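Local coordinates for BDI_3064 protein (Parabacteroides distasonis ATCC 8503, PDB 5Z06) that hydrolyses linear beta-1,2-glucan and beta-1,2-glucooligosaccharides as an exo-acting glycoside hydrolase, releasing sophorose from the non-reducing end, at residues 342-347 / 406-411; 350-355 / 417-422. All blocks are in the same frame, centred on the assembly; numbering follows the deposited sequence.

Contact 1: 342-347 / 406-411; sequences ITREEG and RQYFNQ
Arg344 reaches from the first turn of helix 344-360 to the C-terminal end of helix 392-408, its chain extended from CG to NE (chi3 -178°). The Arg344 and Tyr408 side chains slide past each other in opposite directions, guanidinium and ring planes 33° apart, with Arg344 NH1 3.4 Å from Tyr408 CE2. Arg344 NH2 donates to the backbone carbonyl Tyr408 O at 3.0 Å, tilted 28° from the carbonyl plane. Water 1 ties Arg344 NH1 to the same carbonyl oxygen, and water 2 links NH1 to Tyr408 OH, which also bonds Glu338. Over one guanidinium face lies Phe409 CD1, offset toward the rim. The Gln411 chain, bent at chi2, sets its amide nearly perpendicular to the guanidinium, and its CG lies 3.3 Å from Arg344 NH2. Arg344 NE forms a salt bridge with Glu416, which probably balances the arginine charge. Phe409 CZ packs 4.1 Å from Gly347 C. The helix carrying Arg344 starts with a capping box: Glu346 N donates to Thr343 OG1 and Thr343 N to Glu346 OE1. Arg344 joins this capped start to the C-terminal end of helix 392-408, where an inverse gamma turn centred on Phe409 leads toward helix 414-428 of the helical barrel.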
ATOM      1  N   ILE A 342      19.284  10.214  -5.622  1.00 25.61           N
ATOM      2  CA  ILE A 342      20.427   9.694  -4.884  1.00 27.24           C
ATOM      3  C   ILE A 342      21.575   9.698  -5.848  1.00 26.10           C
ATOM      4  O   ILE A 342      21.370   9.846  -7.051  1.00 27.28           O
ATOM      5  CB  ILE A 342      20.196   8.261  -4.362  1.00 26.32           C
ATOM      6  CG1 ILE A 342      19.741   7.334  -5.495  1.00 26.30           C
ATOM      7  CG2 ILE A 342      19.165   8.299  -3.245  1.00 27.07           C
ATOM      8  CD1 ILE A 342      19.727   5.866  -5.131  1.00 25.34           C
ATOM      9  N   THR A 343      22.775   9.519  -5.320  1.00 25.57           N
ATOM     10  CA  THR A 343      23.937   9.393  -6.166  1.00 26.33           C
ATOM     11  C   THR A 343      24.039   7.973  -6.697  1.00 27.52           C
ATOM     12  O   THR A 343      23.467   7.039  -6.128  1.00 28.81           O
ATOM     13  CB  THR A 343      25.219   9.714  -5.424  1.00 25.93           C
ATOM     14  OG1 THR A 343      25.395   8.788  -4.347  1.00 25.70           O
ATOM     15  CG2 THR A 343      25.206  11.157  -4.917  1.00 27.03           C
ATOM     16  N   ARG A 344      24.761   7.833  -7.798  1.00 28.25           N
ATOM     17  CA  ARG A 344      25.113   6.537  -8.328  1.00 31.10           C
ATOM     18  C   ARG A 344      25.828   5.683  -7.281  1.00 31.41           C
ATOM     19  O   ARG A 344      25.492   4.512  -7.096  1.00 33.91           O
ATOM     20  CB  ARG A 344      25.982   6.689  -9.574  1.00 30.91           C
ATOM     21  CG  ARG A 344      26.057   5.414 -10.383  1.00 31.64           C
ATOM     22  CD  ARG A 344      27.117   5.510 -11.456  1.00 31.38           C
ATOM     23  NE  ARG A 344      27.160   4.297 -12.264  1.00 32.63           N
ATOM     24  CZ  ARG A 344      26.341   3.980 -13.264  1.00 31.51           C
ATOM     25  NH1 ARG A 344      25.343   4.789 -13.650  1.00 31.94           N
ATOM     26  NH2 ARG A 344      26.541   2.838 -13.917  1.00 31.11           N
ATOM     27  N   GLU A 345      26.778   6.263  -6.561  1.00 31.64           N
ATOM     28  CA  GLU A 345      27.497   5.500  -5.534  1.00 32.44           C
ATOM     29  C   GLU A 345      26.563   4.945  -4.448  1.00 32.09           C
ATOM     30  O   GLU A 345      26.711   3.787  -4.031  1.00 29.13           O
ATOM     31  CB  GLU A 345      28.618   6.344  -4.907  1.00 34.05           C
ATOM     32  CG  GLU A 345      29.586   5.554  -4.026  1.00 39.74           C
ATOM     33  CD  GLU A 345      30.296   4.375  -4.739  1.00 42.18           C
ATOM     34  OE1 GLU A 345      30.345   4.327  -5.990  1.00 43.28           O
ATOM     35  OE2 GLU A 345      30.825   3.489  -4.031  1.00 48.13           O
ATOM     36  N   GLU A 346      25.637   5.779  -3.974  1.00 30.89           N
ATOM     37  CA  GLU A 346      24.592   5.325  -3.058  1.00 32.26           C
ATOM     38  C   GLU A 346      23.865   4.122  -3.685  1.00 29.93           C
ATOM     39  O   GLU A 346      23.717   3.100  -3.048  1.00 27.23           O
ATOM     40  CB  GLU A 346      23.568   6.424  -2.774  1.00 33.48           C
ATOM     41  CG  GLU A 346      23.992   7.488  -1.774  1.00 37.32           C
ATOM     42  CD  GLU A 346      22.888   8.528  -1.560  1.00 39.24           C
ATOM     43  OE1 GLU A 346      22.629   9.370  -2.466  1.00 36.10           O
ATOM     44  OE2 GLU A 346      22.249   8.484  -0.487  1.00 41.72           O
ATOM     45  N   GLY A 347      23.440   4.282  -4.938  1.00 29.19           N
ATOM     46  CA  GLY A 347      22.784   3.249  -5.704  1.00 29.43           C
ATOM     47  C   GLY A 347      23.592   1.968  -5.797  1.00 29.96           C
ATOM     48  O   GLY A 347      23.085   0.872  -5.563  1.00 28.24           O
ATOM     49  N   ARG A 406      21.267  -4.448 -14.189  1.00 28.37           N
ATOM     50  CA  ARG A 406      22.518  -4.974 -14.714  1.00 30.74           C
ATOM     51  C   ARG A 406      23.005  -4.209 -15.940  1.00 30.06           C
ATOM     52  O   ARG A 406      24.198  -4.061 -16.138  1.00 32.42           O
ATOM     53  CB  ARG A 406      22.345  -6.456 -15.034  1.00 32.07           C
ATOM     54  CG  ARG A 406      23.613  -7.198 -15.333  1.00 32.69           C
ATOM     55  CD  ARG A 406      23.853  -7.240 -16.817  1.00 35.37           C
ATOM     56  NE  ARG A 406      25.051  -8.003 -17.110  1.00 38.37           N
ATOM     57  CZ  ARG A 406      25.970  -7.694 -18.024  1.00 40.87           C
ATOM     58  NH1 ARG A 406      25.900  -6.585 -18.763  1.00 43.99           N
ATOM     59  NH2 ARG A 406      26.998  -8.503 -18.177  1.00 41.02           N
ATOM     60  N   GLN A 407      22.075  -3.753 -16.769  1.00 29.16           N
ATOM     61  CA  GLN A 407      22.412  -2.915 -17.902  1.00 26.99           C
ATOM     62  C   GLN A 407      22.754  -1.516 -17.477  1.00 26.98           C
ATOM     63  O   GLN A 407      23.542  -0.876 -18.127  1.00 27.67           O
ATOM     64  CB  GLN A 407      21.259  -2.892 -18.897  1.00 26.90           C
ATOM     65  CG  GLN A 407      21.001  -4.252 -19.494  1.00 27.65           C
ATOM     66  CD  GLN A 407      22.242  -4.778 -20.158  1.00 27.35           C
ATOM     67  OE1 GLN A 407      23.003  -5.505 -19.549  1.00 25.85           O
ATOM     68  NE2 GLN A 407      22.486  -4.330 -21.379  1.00 23.87           N
ATOM     69  N   TYR A 408      22.132  -1.039 -16.400  1.00 27.87           N
ATOM     70  CA  TYR A 408      22.413   0.276 -15.873  1.00 28.13           C
ATOM     71  C   TYR A 408      23.816   0.378 -15.302  1.00 27.81           C
ATOM     72  O   TYR A 408      24.533   1.334 -15.623  1.00 29.72           O
ATOM     73  CB  TYR A 408      21.413   0.672 -14.780  1.00 29.11           C
ATOM     74  CG  TYR A 408      21.565   2.123 -14.368  1.00 28.79           C
ATOM     75  CD1 TYR A 408      21.159   3.146 -15.210  1.00 30.03           C
ATOM     76  CD2 TYR A 408      22.124   2.466 -13.163  1.00 29.45           C
ATOM     77  CE1 TYR A 408      21.294   4.478 -14.847  1.00 28.95           C
ATOM     78  CE2 TYR A 408      22.253   3.794 -12.790  1.00 30.83           C
ATOM     79  CZ  TYR A 408      21.838   4.791 -13.643  1.00 29.72           C
ATOM     80  OH  TYR A 408      21.983   6.111 -13.271  1.00 34.33           O
ATOM     81  N   PHE A 409      24.184  -0.582 -14.451  1.00 26.09           N
ATOM     82  CA  PHE A 409      25.456  -0.543 -13.738  1.00 27.96           C
ATOM     83  C   PHE A 409      26.528  -1.175 -14.609  1.00 28.02           C
ATOM     84  O   PHE A 409      27.014  -2.267 -14.342  1.00 28.70           O
ATOM     85  CB  PHE A 409      25.346  -1.221 -12.374  1.00 27.80           C
ATOM     86  CG  PHE A 409      24.437  -0.502 -11.424  1.00 28.85           C
ATOM     87  CD1 PHE A 409      24.823   0.725 -10.872  1.00 28.66           C
ATOM     88  CD2 PHE A 409      23.191  -1.042 -11.067  1.00 30.18           C
ATOM     89  CE1 PHE A 409      23.987   1.386  -9.985  1.00 29.52           C
ATOM     90  CE2 PHE A 409      22.353  -0.375 -10.197  1.00 29.05           C
ATOM     91  CZ  PHE A 409      22.744   0.849  -9.668  1.00 30.49           C
ATOM     92  N   ASN A 410      26.893  -0.439 -15.650  1.00 29.53           N
ATOM     93  CA  ASN A 410      27.740  -0.920 -16.734  1.00 30.72           C
ATOM     94  C   ASN A 410      29.160  -0.361 -16.651  1.00 30.67           C
ATOM     95  O   ASN A 410      29.921  -0.490 -17.594  1.00 29.00           O
ATOM     96  CB  ASN A 410      27.125  -0.482 -18.059  1.00 31.98           C
ATOM     97  CG  ASN A 410      27.195   1.024 -18.272  1.00 34.00           C
ATOM     98  OD1 ASN A 410      27.265   1.801 -17.327  1.00 31.38           O
ATOM     99  ND2 ASN A 410      27.157   1.436 -19.526  1.00 38.80           N
ATOM    100  N   GLN A 411      29.508   0.271 -15.544  1.00 31.38           N
ATOM    101  CA  GLN A 411      30.821   0.890 -15.437  1.00 34.85           C
ATOM    102  C   GLN A 411      31.867  -0.182 -15.155  1.00 33.47           C
ATOM    103  O   GLN A 411      31.575  -1.193 -14.501  1.00 28.24           O
ATOM    104  CB  GLN A 411      30.856   1.909 -14.306  1.00 37.03           C
ATOM    105  CG  GLN A 411      29.840   3.016 -14.430  1.00 40.92           C
ATOM    106  CD  GLN A 411      30.484   4.317 -14.713  1.00 45.31           C
ATOM    107  OE1 GLN A 411      31.164   4.475 -15.727  1.00 53.81           O
ATOM    108  NE2 GLN A 411      30.298   5.265 -13.811  1.00 52.09           N
TER
HETATM  109  O   HOH W   1      24.582   4.017 -16.146  1.00 30.06           O
HETATM  110  O   HOH W   2      24.629   7.631 -12.708  1.00 33.70           O

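Contact 2: 350-355 / 417-422; sequences RFLKIT and KQIRKS
The Phe351 ring carries Ile354 CD1 over the centre of one face, 4.1 Å above the plane, while its CB, rather than the ring, meets the partner helix: Phe351 CB lies 3.6 Å from Ile419 CD1. The ring packs on Ile330 and Ile333 of helix 323-338 and meets the ring of Phe409. On the far helix, the Arg420 guanidinium has Lys417 CA over one face, offset toward the rim; Arg420 leaves its helix on the side away from 350-355, and its NH1 donates to the carbonyls of Phe409 and Gln411.

Between the helices, Leu352 crosses both Gln418 and Ile419 at about a right angle. Its CD2 touches the amide carbon Gln418 CD at 3.7 Å and the flank of Ile419 at CG1. Ile419 CG1 stands anti to the carbonyl carbon (chi1 -71°), and the branch reaches between Leu352 and Phe351. Helices 344-360 and 414-428 pack here with short-segment axes 9.5 Å apart, running the same way and crossing at 28°, as neighbouring helices of the (alpha/alpha)6 barrel that is the fold of GH144 enzymes.

One turn further on, Thr355 CB abuts Ser422 OG at 3.3 Å. Thr355 OG1 sits between the backbone N and the carbonyl carbon (chi1 58°), turned back along its own helix to donate to Phe351 O at 2.7 Å. This carbonyl thus accepts twice, the second donor being Thr355 N. Water 3 donates to Thr355 OG1 and accepts from Gln418 NE2, a bridge between the helices; a direct link comes where Ser422 OG bonds Glu359, further along helix 344-360. A valine in place of Thr355 would probably leave water 3 without this acceptor, Phe351 O without its hydroxyl donor and the Gln418 amide less firmly tied to the facing helix.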
ATOM      1  N   ARG A 350      23.651   0.247  -2.435  1.00 29.01           N
ATOM      2  CA  ARG A 350      22.391  -0.459  -2.296  1.00 27.82           C
ATOM      3  C   ARG A 350      22.388  -1.774  -3.103  1.00 27.01           C
ATOM      4  O   ARG A 350      21.976  -2.801  -2.606  1.00 26.24           O
ATOM      5  CB  ARG A 350      21.217   0.414  -2.718  1.00 27.12           C
ATOM      6  CG  ARG A 350      19.894  -0.343  -2.820  1.00 26.35           C
ATOM      7  CD  ARG A 350      19.483  -0.972  -1.503  1.00 26.07           C
ATOM      8  NE  ARG A 350      19.207   0.070  -0.540  1.00 27.45           N
ATOM      9  CZ  ARG A 350      18.020   0.636  -0.329  1.00 27.58           C
ATOM     10  NH1 ARG A 350      16.938   0.244  -0.988  1.00 26.67           N
ATOM     11  NH2 ARG A 350      17.920   1.633   0.549  1.00 27.44           N
ATOM     12  N   PHE A 351      22.834  -1.712  -4.352  1.00 28.47           N
ATOM     13  CA  PHE A 351      22.784  -2.884  -5.229  1.00 27.59           C
ATOM     14  C   PHE A 351      23.757  -3.989  -4.842  1.00 27.27           C
ATOM     15  O   PHE A 351      23.478  -5.172  -5.068  1.00 27.95           O
ATOM     16  CB  PHE A 351      22.876  -2.473  -6.690  1.00 27.96           C
ATOM     17  CG  PHE A 351      21.533  -2.102  -7.266  1.00 29.63           C
ATOM     18  CD1 PHE A 351      21.041  -0.805  -7.171  1.00 31.12           C
ATOM     19  CD2 PHE A 351      20.733  -3.072  -7.849  1.00 28.23           C
ATOM     20  CE1 PHE A 351      19.794  -0.469  -7.680  1.00 29.52           C
ATOM     21  CE2 PHE A 351      19.497  -2.747  -8.358  1.00 29.58           C
ATOM     22  CZ  PHE A 351      19.026  -1.443  -8.275  1.00 29.60           C
ATOM     23  N   LEU A 352      24.872  -3.614  -4.231  1.00 27.77           N
ATOM     24  CA  LEU A 352      25.764  -4.594  -3.622  1.00 28.94           C
ATOM     25  C   LEU A 352      25.070  -5.336  -2.481  1.00 28.50           C
ATOM     26  O   LEU A 352      25.144  -6.561  -2.393  1.00 28.97           O
ATOM     27  CB  LEU A 352      27.061  -3.933  -3.142  1.00 29.16           C
ATOM     28  CG  LEU A 352      27.966  -3.488  -4.275  1.00 29.75           C
ATOM     29  CD1 LEU A 352      29.001  -2.519  -3.730  1.00 31.56           C
ATOM     30  CD2 LEU A 352      28.652  -4.657  -4.988  1.00 30.44           C
ATOM     31  N   LYS A 353      24.381  -4.592  -1.627  1.00 28.02           N
ATOM     32  CA  LYS A 353      23.567  -5.203  -0.596  1.00 29.09           C
ATOM     33  C   LYS A 353      22.448  -6.072  -1.205  1.00 28.84           C
ATOM     34  O   LYS A 353      22.286  -7.234  -0.817  1.00 26.78           O
ATOM     35  CB  LYS A 353      23.007  -4.143   0.348  1.00 30.25           C
ATOM     36  CG  LYS A 353      21.832  -4.603   1.182  1.00 31.94           C
ATOM     37  CD  LYS A 353      21.254  -3.464   1.990  1.00 34.98           C
ATOM     38  CE  LYS A 353      22.158  -3.082   3.152  1.00 36.54           C
ATOM     39  NZ  LYS A 353      21.648  -1.784   3.653  1.00 40.43           N
ATOM     40  N   ILE A 354      21.698  -5.514  -2.160  1.00 27.80           N
ATOM     41  CA  ILE A 354      20.611  -6.255  -2.812  1.00 28.14           C
ATOM     42  C   ILE A 354      21.112  -7.569  -3.396  1.00 28.18           C
ATOM     43  O   ILE A 354      20.544  -8.627  -3.143  1.00 28.97           O
ATOM     44  CB  ILE A 354      19.949  -5.431  -3.931  1.00 27.52           C
ATOM     45  CG1 ILE A 354      19.046  -4.372  -3.307  1.00 27.89           C
ATOM     46  CG2 ILE A 354      19.143  -6.323  -4.875  1.00 27.03           C
ATOM     47  CD1 ILE A 354      18.550  -3.344  -4.296  1.00 28.60           C
ATOM     48  N   THR A 355      22.160  -7.482  -4.197  1.00 28.31           N
ATOM     49  CA  THR A 355      22.718  -8.657  -4.833  1.00 28.81           C
ATOM     50  C   THR A 355      23.316  -9.660  -3.848  1.00 29.78           C
ATOM     51  O   THR A 355      23.092 -10.860  -4.034  1.00 28.64           O
ATOM     52  CB  THR A 355      23.682  -8.311  -5.977  1.00 29.01           C
ATOM     53  OG1 THR A 355      24.757  -7.484  -5.525  1.00 30.26           O
ATOM     54  CG2 THR A 355      22.905  -7.628  -7.076  1.00 28.78           C
ATOM     55  N   LYS A 417      31.082  -4.171 -11.641  1.00 35.08           N
ATOM     56  CA  LYS A 417      31.459  -5.508 -12.078  1.00 37.01           C
ATOM     57  C   LYS A 417      30.850  -6.589 -11.169  1.00 36.00           C
ATOM     58  O   LYS A 417      30.269  -7.554 -11.677  1.00 33.80           O
ATOM     59  CB  LYS A 417      32.978  -5.628 -12.126  1.00 40.72           C
ATOM     60  CG  LYS A 417      33.535  -6.996 -12.470  1.00 49.12           C
ATOM     61  CD  LYS A 417      33.552  -7.266 -13.969  1.00 56.04           C
ATOM     62  CE  LYS A 417      34.153  -8.634 -14.286  1.00 63.04           C
ATOM     63  NZ  LYS A 417      35.490  -8.864 -13.656  1.00 65.62           N
ATOM     64  N   GLN A 418      30.956  -6.415  -9.848  1.00 32.97           N
ATOM     65  CA  GLN A 418      30.384  -7.366  -8.884  1.00 33.16           C
ATOM     66  C   GLN A 418      28.838  -7.427  -8.946  1.00 32.63           C
ATOM     67  O   GLN A 418      28.242  -8.510  -8.892  1.00 29.07           O
ATOM     68  CB  GLN A 418      30.823  -7.017  -7.483  1.00 34.27           C
ATOM     69  CG  GLN A 418      30.521  -8.096  -6.470  1.00 40.65           C
ATOM     70  CD  GLN A 418      30.780  -7.644  -5.046  1.00 45.14           C
ATOM     71  OE1 GLN A 418      31.788  -6.970  -4.759  1.00 46.68           O
ATOM     72  NE2 GLN A 418      29.875  -8.021  -4.133  1.00 43.68           N
ATOM     73  N   ILE A 419      28.205  -6.260  -9.040  1.00 31.79           N
ATOM     74  CA  ILE A 419      26.750  -6.183  -9.264  1.00 32.46           C
ATOM     75  C   ILE A 419      26.387  -7.016 -10.498  1.00 29.94           C
ATOM     76  O   ILE A 419      25.521  -7.879 -10.421  1.00 30.75           O
ATOM     77  CB  ILE A 419      26.260  -4.712  -9.405  1.00 31.08           C
ATOM     78  CG1 ILE A 419      26.329  -4.024  -8.025  1.00 30.19           C
ATOM     79  CG2 ILE A 419      24.838  -4.650  -9.978  1.00 30.50           C
ATOM     80  CD1 ILE A 419      26.253  -2.513  -8.049  1.00 28.99           C
ATOM     81  N   ARG A 420      27.067  -6.750 -11.610  1.00 29.58           N
ATOM     82  CA  ARG A 420      26.811  -7.427 -12.869  1.00 30.02           C
ATOM     83  C   ARG A 420      27.047  -8.929 -12.775  1.00 30.57           C
ATOM     84  O   ARG A 420      26.154  -9.696 -13.146  1.00 30.05           O
ATOM     85  CB  ARG A 420      27.637  -6.834 -13.998  1.00 30.25           C
ATOM     86  CG  ARG A 420      27.183  -5.453 -14.439  1.00 29.94           C
ATOM     87  CD  ARG A 420      27.841  -5.076 -15.756  1.00 29.72           C
ATOM     88  NE  ARG A 420      29.303  -5.153 -15.704  1.00 30.19           N
ATOM     89  CZ  ARG A 420      30.106  -4.176 -15.265  1.00 31.25           C
ATOM     90  NH1 ARG A 420      29.621  -3.010 -14.814  1.00 29.79           N
ATOM     91  NH2 ARG A 420      31.414  -4.369 -15.262  1.00 32.11           N
ATOM     92  N   LYS A 421      28.220  -9.320 -12.250  1.00 32.38           N
ATOM     93  CA  LYS A 421      28.578 -10.717 -12.000  1.00 33.62           C
ATOM     94  C   LYS A 421      27.462 -11.447 -11.259  1.00 32.58           C
ATOM     95  O   LYS A 421      27.018 -12.530 -11.650  1.00 29.82           O
ATOM     96  CB  LYS A 421      29.865 -10.829 -11.161  1.00 39.17           C
ATOM     97  CG  LYS A 421      31.178 -10.991 -11.943  1.00 47.71           C
ATOM     98  CD  LYS A 421      32.341 -11.581 -11.103  1.00 50.47           C
ATOM     99  CE  LYS A 421      33.522 -10.618 -10.847  1.00 54.96           C
ATOM    100  NZ  LYS A 421      33.349  -9.624  -9.724  1.00 54.08           N
ATOM    101  N   SER A 422      27.043 -10.843 -10.160  1.00 30.22           N
ATOM    102  CA  SER A 422      26.079 -11.437  -9.277  1.00 29.76           C
ATOM    103  C   SER A 422      24.733 -11.626  -9.964  1.00 28.94           C
ATOM    104  O   SER A 422      24.157 -12.706  -9.940  1.00 27.72           O
ATOM    105  CB  SER A 422      25.925 -10.561  -8.054  1.00 30.98           C
ATOM    106  OG  SER A 422      24.904 -11.058  -7.233  1.00 34.70           O
TER
HETATM  107  O   HOH W   3      27.198  -8.678  -4.463  1.00 41.02           O

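How the contacts relate
Both contacts use helix 344-360, contact 1 at its N-terminal start and contact 2 along its middle turns, with centres 10 Å apart. Their other sides follow each other in the chain, helix 392-408 and the turn after it in contact 1, helix 414-428 in contact 2. Contact 1 is only partly buried and largely polar, an arginine and waters meeting a helix end; contact 2 is more buried, apolar side chains with one bridging water. They join directly: Arg420 of contact 2 holds the backbone of the turn in contact 1, and the two phenylalanine rings, one from each, join the buried sides of the two contacts.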